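PDB 2CNQ: phosphoribosylaminoimidazole-succinocarboxamide synthase from Saccharomyces cerevisiae, which catalyses the ATP-dependent joining of L-aspartate to the carboxylate of CAIR, giving SAICAR in de novo purine biosynthesis. Local coordinates for residues 40-45 / 266-271. Sequence-based numbering, arbitrary orientation.
Sequences SAYDVI and WLTANK. With ADP (adenosine-5'-diphosphate), chain F.
The phenol of Tyr-42 meets the side-chain hydroxyl of Thr-268 in the one hydrogen bond that crosses between 40-45 and the end of helix 261-269, OH to OG1 2.8 Å. The two side chains run roughly at right angles, and OG1 lies oblique to the ring. Thr-268 holds OG1 beside its backbone N (chi1 -63°), where it is also hydrogen-bonded to Arg-264 O, one helical turn back.

The other contacts between the two segments are apolar. Ala-41 CB presses on Leu-267 CD1 at 3.4 Å, tighter than usual for two carbons, while Leu-267 CB sits more loosely at the edge of the Tyr-42 ring, 4.4 Å from CE2. A phenylalanine in place of Tyr-42 would probably leave Thr-268 OG1 without its partner on the hairpin.

Strands 40-41 and 44-45 form a tight beta hairpin whose type I' turn, Ala-41 to Val-44, is closed by paired backbone bonds between its end residues. The helix stops in a Schellman motif, with Lys-271 as the C' residue.

On the nucleotide side, the turn offers its backbone to the ADP diphosphate: Tyr-42 N donates to O1A at 2.8 Å and Asp-43 N to O3A at 2.7 Å, both nearly straight. The carboxylate of Asp-43 takes the ribose, OD1 accepting from O2' at 2.6 Å and bonding His-170 as well. Adenine N7 lies in the plane of the Tyr-42 ring, at the edge, 3.6 Å from CD1.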
loop_
_atom_site.group_PDB
_atom_site.type_symbol
_atom_site.label_atom_id
_atom_site.label_comp_id
_atom_site.label_asym_id
_atom_site.label_seq_id
_atom_site.Cartn_x
_atom_site.Cartn_y
_atom_site.Cartn_z
ATOM N N SER A 40 -4.538 -1.753 -10.431
ATOM C CA SER A 40 -4.025 -2.990 -10.941
ATOM C C SER A 40 -4.481 -4.095 -10.065
ATOM O O SER A 40 -4.829 -3.913 -8.926
ATOM C CB SER A 40 -2.525 -2.923 -10.935
ATOM O OG SER A 40 -2.027 -2.753 -9.632
ATOM N N ALA A 41 -4.473 -5.284 -10.610
ATOM C CA ALA A 41 -4.750 -6.456 -9.813
ATOM C C ALA A 41 -4.002 -7.557 -10.467
ATOM O O ALA A 41 -3.908 -7.616 -11.681
ATOM C CB ALA A 41 -6.198 -6.747 -9.786
ATOM N N TYR A 42 -3.458 -8.436 -9.663
ATOM C CA TYR A 42 -2.668 -9.520 -10.177
ATOM C C TYR A 42 -1.600 -9.000 -11.109
ATOM O O TYR A 42 -1.272 -9.633 -12.099
ATOM C CB TYR A 42 -3.532 -10.578 -10.818
ATOM C CG TYR A 42 -4.616 -11.046 -9.907
ATOM C CD1 TYR A 42 -4.345 -11.802 -8.817
ATOM C CD2 TYR A 42 -5.918 -10.717 -10.157
ATOM C CE1 TYR A 42 -5.354 -12.246 -8.006
ATOM C CE2 TYR A 42 -6.927 -11.137 -9.383
ATOM C CZ TYR A 42 -6.654 -11.895 -8.301
ATOM O OH TYR A 42 -7.695 -12.335 -7.535
ATOM N N ASP A 43 -1.027 -7.862 -10.760
ATOM C CA ASP A 43 0.089 -7.284 -11.484
ATOM C C ASP A 43 -0.251 -6.816 -12.860
ATOM O O ASP A 43 0.638 -6.585 -13.639
ATOM C CB ASP A 43 1.303 -8.175 -11.487
ATOM C CG ASP A 43 1.911 -8.269 -10.150
ATOM O OD1 ASP A 43 2.203 -9.383 -9.735
ATOM O OD2 ASP A 43 2.096 -7.234 -9.491
ATOM N N VAL A 44 -1.525 -6.595 -13.141
ATOM C CA VAL A 44 -1.907 -6.023 -14.396
ATOM C C VAL A 44 -2.760 -4.821 -14.139
ATOM O O VAL A 44 -3.658 -4.840 -13.322
ATOM C CB VAL A 44 -2.746 -7.076 -15.109
ATOM C CG1 VAL A 44 -3.213 -6.548 -16.393
ATOM C CG2 VAL A 44 -1.936 -8.365 -15.272
ATOM N N ILE A 45 -2.492 -3.762 -14.861
ATOM C CA ILE A 45 -3.199 -2.534 -14.719
ATOM C C ILE A 45 -4.484 -2.641 -15.473
ATOM O O ILE A 45 -4.532 -3.110 -16.584
ATOM C CB ILE A 45 -2.355 -1.395 -15.251
ATOM C CG1 ILE A 45 -1.046 -1.307 -14.481
ATOM C CG2 ILE A 45 -3.081 -0.098 -15.138
ATOM C CD1 ILE A 45 -0.050 -0.405 -15.106
ATOM N N TRP A 266 -13.456 -9.801 -8.215
ATOM C CA TRP A 266 -14.318 -9.626 -9.345
ATOM C C TRP A 266 -13.614 -10.118 -10.591
ATOM O O TRP A 266 -14.180 -10.818 -11.403
ATOM C CB TRP A 266 -14.693 -8.159 -9.516
ATOM C CG TRP A 266 -15.573 -7.965 -10.657
ATOM C CD1 TRP A 266 -16.903 -8.148 -10.689
ATOM C CD2 TRP A 266 -15.174 -7.621 -11.979
ATOM N NE1 TRP A 266 -17.378 -7.931 -11.950
ATOM C CE2 TRP A 266 -16.337 -7.586 -12.759
ATOM C CE3 TRP A 266 -13.977 -7.271 -12.565
ATOM C CZ2 TRP A 266 -16.322 -7.281 -14.098
ATOM C CZ3 TRP A 266 -13.975 -6.974 -13.912
ATOM C CH2 TRP A 266 -15.136 -6.967 -14.648
ATOM N N LEU A 267 -12.362 -9.760 -10.755
ATOM C CA LEU A 267 -11.642 -10.192 -11.917
ATOM C C LEU A 267 -11.584 -11.673 -11.928
ATOM O O LEU A 267 -11.833 -12.288 -12.947
ATOM C CB LEU A 267 -10.260 -9.627 -11.899
ATOM C CG LEU A 267 -10.194 -8.117 -12.099
ATOM C CD1 LEU A 267 -8.857 -7.618 -11.686
ATOM C CD2 LEU A 267 -10.440 -7.771 -13.573
ATOM N N THR A 268 -11.248 -12.300 -10.828
ATOM C CA THR A 268 -11.157 -13.744 -10.780
ATOM C C THR A 268 -12.470 -14.379 -11.091
ATOM O O THR A 268 -12.545 -15.328 -11.844
ATOM C CB THR A 268 -10.615 -14.165 -9.441
ATOM O OG1 THR A 268 -9.301 -13.629 -9.362
ATOM C CG2 THR A 268 -10.587 -15.634 -9.293
ATOM N N ALA A 269 -13.527 -13.856 -10.516
ATOM C CA ALA A 269 -14.838 -14.409 -10.714
ATOM C C ALA A 269 -15.244 -14.340 -12.166
ATOM O O ALA A 269 -16.003 -15.163 -12.617
ATOM C CB ALA A 269 -15.830 -13.686 -9.875
ATOM N N ASN A 270 -14.738 -13.354 -12.881
ATOM C CA ASN A 270 -15.063 -13.129 -14.258
ATOM C C ASN A 270 -14.013 -13.629 -15.203
ATOM O O ASN A 270 -14.056 -13.343 -16.380
ATOM C CB ASN A 270 -15.331 -11.660 -14.455
ATOM C CG ASN A 270 -16.642 -11.288 -13.906
ATOM O OD1 ASN A 270 -17.644 -11.449 -14.573
ATOM N ND2 ASN A 270 -16.683 -10.887 -12.660
ATOM N N LYS A 271 -13.068 -14.386 -14.683
ATOM C CA LYS A 271 -12.008 -14.921 -15.493
ATOM C C LYS A 271 -11.329 -13.836 -16.280
ATOM O O LYS A 271 -11.015 -13.971 -17.458
ATOM C CB LYS A 271 -12.490 -16.039 -16.397
ATOM C CG LYS A 271 -13.030 -17.180 -15.609
ATOM C CD LYS A 271 -13.406 -18.350 -16.471
ATOM C CE LYS A 271 -13.958 -19.474 -15.612
ATOM N NZ LYS A 271 -13.852 -20.798 -16.255
HETATM P PB ADP F . -0.863 -5.394 -8.188
HETATM O O1B ADP F . -0.457 -4.876 -9.528
HETATM O O2B ADP F . 0.282 -5.873 -7.338
HETATM O O3B ADP F . -1.809 -4.427 -7.513
HETATM P PA ADP F . -2.132 -7.237 -6.916
HETATM O O1A ADP F . -3.325 -8.111 -6.866
HETATM O O2A ADP F . -2.340 -6.164 -5.912
HETATM O O3A ADP F . -1.712 -6.747 -8.353
HETATM O "O5'" ADP F . -0.828 -7.984 -6.475
HETATM C "C5'" ADP F . -0.635 -8.250 -5.102
HETATM C "C4'" ADP F . 0.548 -9.152 -4.818
HETATM O "O4'" ADP F . 0.246 -10.431 -5.364
HETATM C "C3'" ADP F . 1.789 -8.620 -5.489
HETATM O "O3'" ADP F . 2.927 -8.956 -4.717
HETATM C "C2'" ADP F . 1.775 -9.371 -6.783
HETATM O "O2'" ADP F . 3.075 -9.531 -7.289
HETATM C "C1'" ADP F . 1.199 -10.707 -6.373
HETATM N N9 ADP F . 0.501 -11.381 -7.462
HETATM C C8 ADP F . -0.251 -10.775 -8.364
HETATM N N7 ADP F . -0.748 -11.656 -9.241
HETATM C C5 ADP F . -0.315 -12.850 -8.874
HETATM C C6 ADP F . -0.532 -14.172 -9.419
HETATM N N6 ADP F . -1.308 -14.308 -10.520
HETATM N N1 ADP F . 0.085 -15.183 -8.779
HETATM C C2 ADP F . 0.869 -14.990 -7.676
HETATM N N3 ADP F . 1.095 -13.776 -7.121
HETATM C C4 ADP F . 0.523 -12.688 -7.688
#